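Local coordinates for protein hydroxylacyl-CoA dehydrogenase (Streptomyces coelicolor, PDB 5BKA) that probably takes part in biosynthesis of the polyketide actinorhodin, as a noncanonical member of the NTF2-like superfamily with a SnoaL-like domain, at residues L15-D26 / Q75-T83; L25-Y33 / I58-H66. All blocks are in the same frame, centred on the assembly; numbering follows the deposited sequence.

How the interactions relate
Both contacts use helix 10-26, and they share L25 and D26 at its C-terminal end. Interaction 1 (15-26 with 75-83) lays the helix on strand 74-87. Its centre is about 7 Å from the centre of the chain; it is the more buried contact, and a second subunit adds bonds to its polar end. Interaction 2 (25-33 with 58-66) lies further out, where the chain turns from helix 10-26 into helix 30-35 and meets helix 54-67, with solvent-exposed residues among those that touch. Interaction 1 joins carboxylate, imidazole and amide hydrogen bonds to an aromatic core, whereas interaction 2 is joined by ring and apolar packing. L25 serves both, one methyl branch to each.

Interaction 1 of 2, residues L15-D26 / Q75-T83; sequences LSFYGHQMQKLD and QRRHWFDHT
D26 turns its carboxylate onto H78, and each oxygen takes one bond from that residue. OD1 of D26 accepts from ND1 of H78 at 2.7 Å through its syn lone pair, with imidazole and carboxylate planes only 20° apart. OD2 of D26 receives the backbone N of H78 at 3.0 Å, somewhat out of the carboxylate plane. CD2 of L25 covers one face of the imidazole, 3.9 Å from the ring centroid. An alanine in place of D26 removes the acceptor of both H78 nitrogens, and the imidazole, left with L25 over one face, would probably be freer to turn. A bend at chi2 (64°) folds Q75 back, bringing its NE2 to 2.9 Å from the backbone O of D26, while the same nitrogen also donates to R76 O.

Toward T83 the contact becomes apolar. F80 points its edge at the face of Y18 in a T-shaped pair, centroids 5.1 Å apart, and CE of selenomethionine M22 reaches CZ of F80 at 3.5 Å. T83 OG1, bonded to S97, sits at the edge of the Y18 ring.

The helix runs nearly antiparallel to strand 74-87, at the edge of this chain's sheet and beside a subunit interface, where D141 of the second subunit forms a salt bridge with R77. ND1 and N of H78 and the hydroxyl of Y98 from the second subunit all meet the buried D26 carboxylate, so helix, strand and neighbouring subunit are tied together at one group.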
loop_
_atom_site.group_PDB
_atom_site.type_symbol
_atom_site.label_atom_id
_atom_site.label_comp_id
_atom_site.label_asym_id
_atom_site.label_seq_id
_atom_site.Cartn_x
_atom_site.Cartn_y
_atom_site.Cartn_z
ATOM N N LEU B 15 -8.576 -6.373 2.839
ATOM C CA LEU B 15 -7.157 -6.044 2.723
ATOM C C LEU B 15 -6.279 -7.226 3.116
ATOM O O LEU B 15 -5.290 -7.527 2.437
ATOM C CB LEU B 15 -6.826 -4.827 3.588
ATOM C CG LEU B 15 -7.344 -3.463 3.127
ATOM C CD1 LEU B 15 -6.768 -2.358 4.003
ATOM C CD2 LEU B 15 -7.009 -3.220 1.665
ATOM N N SER B 16 -6.620 -7.898 4.219
ATOM C CA SER B 16 -5.887 -9.094 4.625
ATOM C C SER B 16 -5.999 -10.188 3.572
ATOM O O SER B 16 -5.012 -10.861 3.249
ATOM C CB SER B 16 -6.401 -9.590 5.976
ATOM O OG SER B 16 -5.730 -10.775 6.369
ATOM N N PHE B 17 -7.210 -10.405 3.052
ATOM C CA PHE B 17 -7.412 -11.356 1.964
ATOM C C PHE B 17 -6.482 -11.053 0.794
ATOM O O PHE B 17 -5.828 -11.952 0.254
ATOM C CB PHE B 17 -8.877 -11.329 1.522
ATOM C CG PHE B 17 -9.182 -12.218 0.349
ATOM C CD1 PHE B 17 -9.355 -13.581 0.521
ATOM C CD2 PHE B 17 -9.308 -11.686 -0.925
ATOM C CE1 PHE B 17 -9.640 -14.400 -0.557
ATOM C CE2 PHE B 17 -9.594 -12.500 -2.006
ATOM C CZ PHE B 17 -9.760 -13.858 -1.822
ATOM N N TYR B 18 -6.402 -9.779 0.397
ATOM C CA TYR B 18 -5.525 -9.396 -0.705
ATOM C C TYR B 18 -4.057 -9.585 -0.342
ATOM O O TYR B 18 -3.245 -9.958 -1.196
ATOM C CB TYR B 18 -5.787 -7.944 -1.105
ATOM C CG TYR B 18 -7.049 -7.738 -1.910
ATOM C CD1 TYR B 18 -7.616 -8.782 -2.630
ATOM C CD2 TYR B 18 -7.670 -6.497 -1.955
ATOM C CE1 TYR B 18 -8.768 -8.595 -3.366
ATOM C CE2 TYR B 18 -8.820 -6.300 -2.689
ATOM C CZ TYR B 18 -9.366 -7.353 -3.393
ATOM O OH TYR B 18 -10.513 -7.160 -4.126
ATOM N N GLY B 19 -3.696 -9.320 0.916
ATOM C CA GLY B 19 -2.305 -9.463 1.319
ATOM C C GLY B 19 -1.797 -10.883 1.161
ATOM O O GLY B 19 -0.735 -11.115 0.578
ATOM N N HIS B 20 -2.553 -11.854 1.679
ATOM C CA HIS B 20 -2.185 -13.256 1.510
ATOM C C HIS B 20 -2.276 -13.681 0.050
ATOM O O HIS B 20 -1.415 -14.421 -0.442
ATOM C CB HIS B 20 -3.079 -14.140 2.379
ATOM C CG HIS B 20 -2.791 -14.041 3.846
ATOM N ND1 HIS B 20 -1.927 -14.897 4.494
ATOM C CD2 HIS B 20 -3.254 -13.188 4.789
ATOM C CE1 HIS B 20 -1.869 -14.575 5.774
ATOM N NE2 HIS B 20 -2.665 -13.540 5.980
ATOM N N GLN B 21 -3.315 -13.226 -0.653
ATOM C CA GLN B 21 -3.544 -13.654 -2.031
ATOM C C GLN B 21 -2.385 -13.254 -2.938
ATOM O O GLN B 21 -1.846 -14.085 -3.680
ATOM C CB GLN B 21 -4.863 -13.068 -2.537
ATOM C CG GLN B 21 -5.209 -13.399 -3.977
ATOM C CD GLN B 21 -6.529 -12.786 -4.408
ATOM O OE1 GLN B 21 -6.743 -11.582 -4.269
ATOM N NE2 GLN B 21 -7.426 -13.615 -4.928
HETATM N N MSE B 22 -1.983 -11.986 -2.890
HETATM C CA MSE B 22 -0.935 -11.472 -3.773
HETATM C C MSE B 22 0.440 -12.046 -3.447
HETATM O O MSE B 22 1.261 -12.253 -4.340
HETATM C CB MSE B 22 -0.873 -9.946 -3.701
HETATM C CG MSE B 22 -2.001 -9.238 -4.419
HETATM SE SE MSE B 22 -2.543 -10.134 -6.054
HETATM C CE MSE B 22 -4.418 -10.237 -5.668
ATOM N N GLN B 23 0.697 -12.285 -2.159
ATOM C CA GLN B 23 1.977 -12.868 -1.769
ATOM C C GLN B 23 2.123 -14.290 -2.294
ATOM O O GLN B 23 3.236 -14.717 -2.622
ATOM C CB GLN B 23 2.129 -12.833 -0.248
ATOM C CG GLN B 23 2.486 -11.457 0.297
ATOM C CD GLN B 23 2.890 -11.490 1.759
ATOM O OE1 GLN B 23 3.394 -12.497 2.253
ATOM N NE2 GLN B 23 2.673 -10.381 2.457
ATOM N N LYS B 24 1.018 -15.033 -2.373
ATOM C CA LYS B 24 1.037 -16.335 -3.032
ATOM C C LYS B 24 1.363 -16.195 -4.516
ATOM O O LYS B 24 2.247 -16.888 -5.035
ATOM C CB LYS B 24 -0.303 -17.042 -2.824
ATOM C CG LYS B 24 -0.554 -17.424 -1.372
ATOM C CD LYS B 24 -1.862 -18.169 -1.189
ATOM C CE LYS B 24 -2.058 -18.558 0.268
ATOM N NZ LYS B 24 -3.235 -19.441 0.460
ATOM N N LEU B 25 0.643 -15.313 -5.217
ATOM C CA LEU B 25 0.888 -15.096 -6.641
ATOM C C LEU B 25 2.345 -14.733 -6.905
ATOM O O LEU B 25 2.993 -15.311 -7.786
ATOM C CB LEU B 25 -0.042 -14.001 -7.169
ATOM C CG LEU B 25 0.150 -13.581 -8.631
ATOM C CD1 LEU B 25 -0.269 -14.699 -9.573
ATOM C CD2 LEU B 25 -0.615 -12.299 -8.939
ATOM N N ASP B 26 2.873 -13.761 -6.159
ATOM C CA ASP B 26 4.248 -13.318 -6.358
ATOM C C ASP B 26 5.276 -14.347 -5.898
ATOM O O ASP B 26 6.425 -14.299 -6.354
ATOM C CB ASP B 26 4.475 -11.995 -5.631
ATOM C CG ASP B 26 3.700 -10.845 -6.254
ATOM O OD1 ASP B 26 3.474 -10.884 -7.481
ATOM O OD2 ASP B 26 3.312 -9.906 -5.522
ATOM N N GLN B 75 11.720 -11.064 -10.049
ATOM C CA GLN B 75 10.814 -11.195 -8.918
ATOM C C GLN B 75 9.720 -10.158 -9.139
ATOM O O GLN B 75 9.991 -8.948 -9.161
ATOM C CB GLN B 75 11.510 -11.001 -7.562
ATOM C CG GLN B 75 10.551 -10.980 -6.378
ATOM C CD GLN B 75 9.817 -12.297 -6.186
ATOM O OE1 GLN B 75 10.425 -13.332 -5.888
ATOM N NE2 GLN B 75 8.497 -12.261 -6.340
ATOM N N ARG B 76 8.482 -10.623 -9.280
ATOM C CA ARG B 76 7.377 -9.712 -9.531
ATOM C C ARG B 76 6.659 -9.382 -8.229
ATOM O O ARG B 76 6.610 -10.193 -7.303
ATOM C CB ARG B 76 6.391 -10.296 -10.545
ATOM C CG ARG B 76 6.932 -10.339 -11.970
ATOM C CD ARG B 76 5.800 -10.294 -12.985
ATOM N NE ARG B 76 5.994 -9.240 -13.976
ATOM C CZ ARG B 76 5.015 -8.698 -14.695
ATOM N NH1 ARG B 76 3.767 -9.111 -14.535
ATOM N NH2 ARG B 76 5.286 -7.744 -15.574
ATOM N N ARG B 77 6.106 -8.172 -8.163
ATOM C CA ARG B 77 5.322 -7.734 -7.016
ATOM C C ARG B 77 4.103 -6.981 -7.520
ATOM O O ARG B 77 4.236 -6.037 -8.306
ATOM C CB ARG B 77 6.147 -6.839 -6.080
ATOM C CG ARG B 77 7.390 -7.499 -5.501
ATOM C CD ARG B 77 7.038 -8.552 -4.457
ATOM N NE ARG B 77 8.227 -9.245 -3.971
ATOM C CZ ARG B 77 8.219 -10.449 -3.409
ATOM N NH1 ARG B 77 7.078 -11.106 -3.253
ATOM N NH2 ARG B 77 9.355 -10.995 -2.999
ATOM N N HIS B 78 2.926 -7.399 -7.070
ATOM C CA HIS B 78 1.662 -6.778 -7.452
ATOM C C HIS B 78 1.159 -5.957 -6.267
ATOM O O HIS B 78 0.504 -6.487 -5.366
ATOM C CB HIS B 78 0.644 -7.833 -7.870
ATOM C CG HIS B 78 0.988 -8.535 -9.147
ATOM N ND1 HIS B 78 2.019 -9.443 -9.242
ATOM C CD2 HIS B 78 0.430 -8.467 -10.379
ATOM C CE1 HIS B 78 2.086 -9.902 -10.480
ATOM N NE2 HIS B 78 1.133 -9.325 -11.190
ATOM N N TRP B 79 1.456 -4.661 -6.284
ATOM C CA TRP B 79 1.017 -3.757 -5.231
ATOM C C TRP B 79 -0.432 -3.343 -5.453
ATOM O O TRP B 79 -0.855 -3.115 -6.587
ATOM C CB TRP B 79 1.912 -2.515 -5.191
ATOM C CG TRP B 79 3.198 -2.731 -4.458
ATOM C CD1 TRP B 79 4.079 -3.757 -4.632
ATOM C CD2 TRP B 79 3.747 -1.901 -3.429
ATOM N NE1 TRP B 79 5.142 -3.618 -3.775
ATOM C CE2 TRP B 79 4.962 -2.487 -3.025
ATOM C CE3 TRP B 79 3.330 -0.717 -2.811
ATOM C CZ2 TRP B 79 5.762 -1.934 -2.028
ATOM C CZ3 TRP B 79 4.125 -0.170 -1.820
ATOM C CH2 TRP B 79 5.327 -0.778 -1.439
ATOM N N PHE B 80 -1.195 -3.260 -4.366
ATOM C CA PHE B 80 -2.570 -2.781 -4.392
ATOM C C PHE B 80 -2.678 -1.464 -3.631
ATOM O O PHE B 80 -1.848 -1.149 -2.776
ATOM C CB PHE B 80 -3.532 -3.804 -3.774
ATOM C CG PHE B 80 -4.001 -4.866 -4.731
ATOM C CD1 PHE B 80 -3.218 -5.255 -5.806
ATOM C CD2 PHE B 80 -5.226 -5.487 -4.542
ATOM C CE1 PHE B 80 -3.652 -6.238 -6.678
ATOM C CE2 PHE B 80 -5.665 -6.470 -5.411
ATOM C CZ PHE B 80 -4.877 -6.844 -6.481
ATOM N N ASP B 81 -3.723 -0.696 -3.946
ATOM C CA ASP B 81 -3.964 0.559 -3.247
ATOM C C ASP B 81 -5.405 1.002 -3.450
ATOM O O ASP B 81 -6.020 0.711 -4.480
ATOM C CB ASP B 81 -3.020 1.665 -3.728
ATOM C CG ASP B 81 -2.728 2.693 -2.652
ATOM O OD1 ASP B 81 -2.052 2.340 -1.665
ATOM O OD2 ASP B 81 -3.175 3.851 -2.790
ATOM N N HIS B 82 -5.921 1.728 -2.456
ATOM C CA HIS B 82 -7.222 2.397 -2.534
ATOM C C HIS B 82 -8.346 1.419 -2.873
ATOM O O HIS B 82 -9.143 1.643 -3.784
ATOM C CB HIS B 82 -7.180 3.552 -3.537
ATOM C CG HIS B 82 -6.499 4.777 -3.015
ATOM N ND1 HIS B 82 -6.552 5.150 -1.689
ATOM C CD2 HIS B 82 -5.747 5.714 -3.640
ATOM C CE1 HIS B 82 -5.863 6.265 -1.520
ATOM N NE2 HIS B 82 -5.362 6.627 -2.687
ATOM N N THR B 83 -8.399 0.319 -2.127
ATOM C CA THR B 83 -9.519 -0.605 -2.243
ATOM C C THR B 83 -10.814 0.102 -1.865
ATOM O O THR B 83 -10.880 0.802 -0.850
ATOM C CB THR B 83 -9.291 -1.824 -1.348
ATOM O OG1 THR B 83 -8.132 -2.537 -1.796
ATOM C CG2 THR B 83 -10.494 -2.753 -1.386
HETATM O O HOH W 1 5.550 -13.645 -1.977
HETATM O O HOH W 2 7.314 -13.343 -9.181
#

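Interaction 2 of 2, residues L25-Y33 / I58-H66; sequences LDGRDFAGY and ITAVLEDFH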
loop_
_atom_site.group_PDB
_atom_site.type_symbol
_atom_site.label_atom_id
_atom_site.label_comp_id
_atom_site.label_asym_id
_atom_site.label_seq_id
_atom_site.Cartn_x
_atom_site.Cartn_y
_atom_site.Cartn_z
ATOM N N LEU B 25 0.643 -15.313 -5.217
ATOM C CA LEU B 25 0.888 -15.096 -6.641
ATOM C C LEU B 25 2.345 -14.733 -6.905
ATOM O O LEU B 25 2.993 -15.311 -7.786
ATOM C CB LEU B 25 -0.042 -14.001 -7.169
ATOM C CG LEU B 25 0.150 -13.581 -8.631
ATOM C CD1 LEU B 25 -0.269 -14.699 -9.573
ATOM C CD2 LEU B 25 -0.615 -12.299 -8.939
ATOM N N ASP B 26 2.873 -13.761 -6.159
ATOM C CA ASP B 26 4.248 -13.318 -6.358
ATOM C C ASP B 26 5.276 -14.347 -5.898
ATOM O O ASP B 26 6.425 -14.299 -6.354
ATOM C CB ASP B 26 4.475 -11.995 -5.631
ATOM C CG ASP B 26 3.700 -10.845 -6.254
ATOM O OD1 ASP B 26 3.474 -10.884 -7.481
ATOM O OD2 ASP B 26 3.312 -9.906 -5.522
ATOM N N GLY B 27 4.891 -15.263 -5.010
ATOM C CA GLY B 27 5.701 -16.390 -4.602
ATOM C C GLY B 27 5.564 -17.609 -5.479
ATOM O O GLY B 27 6.001 -18.691 -5.072
ATOM N N ARG B 28 4.998 -17.454 -6.677
ATOM C CA ARG B 28 4.740 -18.565 -7.591
ATOM C C ARG B 28 3.906 -19.678 -6.977
ATOM O O ARG B 28 4.099 -20.851 -7.318
ATOM C CB ARG B 28 6.021 -19.204 -8.097
ATOM C CG ARG B 28 6.687 -18.640 -9.268
ATOM C CD ARG B 28 8.144 -18.420 -9.083
ATOM N NE ARG B 28 8.741 -19.723 -8.769
ATOM C CZ ARG B 28 9.923 -20.164 -9.191
ATOM N NH1 ARG B 28 10.487 -19.641 -10.302
ATOM N NH2 ARG B 28 10.378 -21.311 -8.720
ATOM N N ASP B 29 2.994 -19.332 -6.074
ATOM C CA ASP B 29 2.005 -20.285 -5.584
ATOM C C ASP B 29 0.729 -20.114 -6.402
ATOM O O ASP B 29 -0.277 -19.588 -5.934
ATOM C CB ASP B 29 1.763 -20.071 -4.099
ATOM C CG ASP B 29 0.797 -21.071 -3.510
ATOM O OD1 ASP B 29 0.496 -22.085 -4.171
ATOM O OD2 ASP B 29 0.352 -20.837 -2.369
ATOM N N PHE B 30 0.804 -20.536 -7.666
ATOM C CA PHE B 30 -0.311 -20.302 -8.582
ATOM C C PHE B 30 -1.551 -21.093 -8.177
ATOM O O PHE B 30 -2.678 -20.610 -8.331
ATOM C CB PHE B 30 0.113 -20.635 -10.011
ATOM C CG PHE B 30 1.261 -19.810 -10.499
ATOM C CD1 PHE B 30 1.290 -18.444 -10.267
ATOM C CD2 PHE B 30 2.323 -20.394 -11.162
ATOM C CE1 PHE B 30 2.354 -17.673 -10.702
ATOM C CE2 PHE B 30 3.387 -19.632 -11.600
ATOM C CZ PHE B 30 3.404 -18.271 -11.369
ATOM N N ALA B 31 -1.366 -22.312 -7.662
ATOM C CA ALA B 31 -2.505 -23.091 -7.183
ATOM C C ALA B 31 -3.114 -22.466 -5.931
ATOM O O ALA B 31 -4.342 -22.391 -5.801
ATOM C CB ALA B 31 -2.076 -24.533 -6.913
ATOM N N GLY B 32 -2.272 -22.016 -4.999
ATOM C CA GLY B 32 -2.783 -21.323 -3.827
ATOM C C GLY B 32 -3.514 -20.044 -4.184
ATOM O O GLY B 32 -4.536 -19.711 -3.579
ATOM N N TYR B 33 -2.999 -19.308 -5.172
ATOM C CA TYR B 33 -3.676 -18.100 -5.631
ATOM C C TYR B 33 -5.034 -18.436 -6.232
ATOM O O TYR B 33 -6.041 -17.785 -5.928
ATOM C CB TYR B 33 -2.796 -17.366 -6.644
ATOM C CG TYR B 33 -3.462 -16.194 -7.333
ATOM C CD1 TYR B 33 -3.516 -14.946 -6.728
ATOM C CD2 TYR B 33 -4.026 -16.336 -8.595
ATOM C CE1 TYR B 33 -4.119 -13.871 -7.361
ATOM C CE2 TYR B 33 -4.628 -15.268 -9.234
ATOM C CZ TYR B 33 -4.673 -14.039 -8.614
ATOM O OH TYR B 33 -5.272 -12.976 -9.248
ATOM N N ILE B 58 -7.319 -20.901 -14.385
ATOM C CA ILE B 58 -6.562 -19.773 -13.854
ATOM C C ILE B 58 -5.106 -20.167 -13.640
ATOM O O ILE B 58 -4.187 -19.406 -13.971
ATOM C CB ILE B 58 -7.210 -19.252 -12.558
ATOM C CG1 ILE B 58 -8.608 -18.712 -12.852
ATOM C CG2 ILE B 58 -6.344 -18.170 -11.921
ATOM C CD1 ILE B 58 -9.385 -18.304 -11.624
ATOM N N THR B 59 -4.875 -21.364 -13.089
ATOM C CA THR B 59 -3.506 -21.847 -12.924
ATOM C C THR B 59 -2.771 -21.906 -14.258
ATOM O O THR B 59 -1.617 -21.475 -14.352
ATOM C CB THR B 59 -3.507 -23.219 -12.252
ATOM O OG1 THR B 59 -4.049 -23.114 -10.931
ATOM C CG2 THR B 59 -2.102 -23.810 -12.219
ATOM N N ALA B 60 -3.419 -22.434 -15.299
ATOM C CA ALA B 60 -2.784 -22.539 -16.610
ATOM C C ALA B 60 -2.390 -21.168 -17.137
ATOM O O ALA B 60 -1.277 -20.981 -17.641
ATOM C CB ALA B 60 -3.721 -23.244 -17.590
ATOM N N VAL B 61 -3.304 -20.199 -17.044
ATOM C CA VAL B 61 -3.020 -18.842 -17.507
ATOM C C VAL B 61 -1.819 -18.260 -16.768
ATOM O O VAL B 61 -0.969 -17.583 -17.362
ATOM C CB VAL B 61 -4.271 -17.955 -17.349
ATOM C CG1 VAL B 61 -3.888 -16.500 -17.154
ATOM C CG2 VAL B 61 -5.186 -18.115 -18.550
ATOM N N LEU B 62 -1.719 -18.531 -15.466
ATOM C CA LEU B 62 -0.625 -17.968 -14.682
ATOM C C LEU B 62 0.720 -18.552 -15.097
ATOM O O LEU B 62 1.704 -17.816 -15.226
ATOM C CB LEU B 62 -0.871 -18.211 -13.194
ATOM C CG LEU B 62 -2.065 -17.497 -12.567
ATOM C CD1 LEU B 62 -2.262 -17.941 -11.128
ATOM C CD2 LEU B 62 -1.901 -15.984 -12.646
ATOM N N GLU B 63 0.785 -19.873 -15.293
ATOM C CA GLU B 63 2.003 -20.501 -15.797
ATOM C C GLU B 63 2.439 -19.920 -17.139
ATOM O O GLU B 63 3.634 -19.684 -17.355
ATOM C CB GLU B 63 1.803 -22.012 -15.900
ATOM C CG GLU B 63 2.356 -22.769 -14.711
ATOM C CD GLU B 63 1.869 -24.200 -14.642
ATOM O OE1 GLU B 63 2.293 -25.012 -15.488
ATOM O OE2 GLU B 63 1.047 -24.502 -13.753
ATOM N N ASP B 64 1.494 -19.702 -18.060
ATOM C CA ASP B 64 1.865 -19.278 -19.408
ATOM C C ASP B 64 2.456 -17.872 -19.404
ATOM O O ASP B 64 3.549 -17.645 -19.938
ATOM C CB ASP B 64 0.658 -19.346 -20.346
ATOM C CG ASP B 64 1.060 -19.225 -21.807
ATOM O OD1 ASP B 64 1.439 -18.116 -22.233
ATOM O OD2 ASP B 64 1.004 -20.242 -22.528
ATOM N N PHE B 65 1.750 -16.913 -18.802
ATOM C CA PHE B 65 2.284 -15.562 -18.677
ATOM C C PHE B 65 3.536 -15.521 -17.811
ATOM O O PHE B 65 4.230 -14.498 -17.784
ATOM C CB PHE B 65 1.220 -14.625 -18.094
ATOM C CG PHE B 65 0.159 -14.211 -19.082
ATOM C CD1 PHE B 65 -1.185 -14.341 -18.767
ATOM C CD2 PHE B 65 0.504 -13.684 -20.318
ATOM C CE1 PHE B 65 -2.165 -13.964 -19.666
ATOM C CE2 PHE B 65 -0.474 -13.301 -21.222
ATOM C CZ PHE B 65 -1.808 -13.442 -20.894
ATOM N N HIS B 66 3.840 -16.610 -17.101
ATOM C CA HIS B 66 5.024 -16.643 -16.254
ATOM C C HIS B 66 6.271 -17.086 -17.003
ATOM O O HIS B 66 7.384 -16.739 -16.587
ATOM C CB HIS B 66 4.787 -17.568 -15.061
ATOM C CG HIS B 66 5.912 -17.579 -14.077
ATOM N ND1 HIS B 66 6.140 -16.542 -13.199
ATOM C CD2 HIS B 66 6.884 -18.493 -13.844
ATOM C CE1 HIS B 66 7.198 -16.822 -12.460
ATOM N NE2 HIS B 66 7.667 -17.999 -12.831
#
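F30 is sandwiched: CB of L62 lies over one face of its ring, 3.6 Å from CD1 of F30, and CA of R28 covers the opposite face, both offset toward the rim. At its edge stands H66, whose imidazole receives CZ of F30 on its own face, a T-shaped pair with planes at 67° and CZ 3.7 Å from ND1 of H66. The imidazole gets there because CG of H66 is anti to its backbone N (chi1 -175°), which swings the ring out toward F30. R28 crosses the same imidazole with its aliphatic part, CG coming within 3.7 Å of CE1 of H66, and its guanidinium stands nearly upright to the ring. Y33 presents a face to CD1 of L25, which sits above the ring centre, while CG2 of I58 meets the ring at its edge, 4.3 Å from CE2 of Y33.

The turn just before F30 is a Schellman motif that ends helix 10-26. R28 is its C-prime residue with positive phi, R28 N bonds to L25 O, and D29 N returns to K24 O. D29 then takes the N-cap of helix 30-35, its OD1 accepting G32 N at 2.9 Å from above the carboxylate plane. Glycine suits that position, since a CB there would run into D29 OD2.

L62, on helix 54-67, reaches between the end of helix 10-26 and the start of helix 30-35. CD1 of L62 comes to 3.5 Å from CD2 of Y33, obliquely to that ring, and CD2 of L62 rests 3.7 Å from CD1 of L25. The hydroxyl of Y33 is bonded to R136 on the sheet. On the exposed side, E63 brings CG obliquely to the F30 ring, and T59, its OG1 bonded to R55 O in its own helix, lies alongside the backbone of F30 and A31.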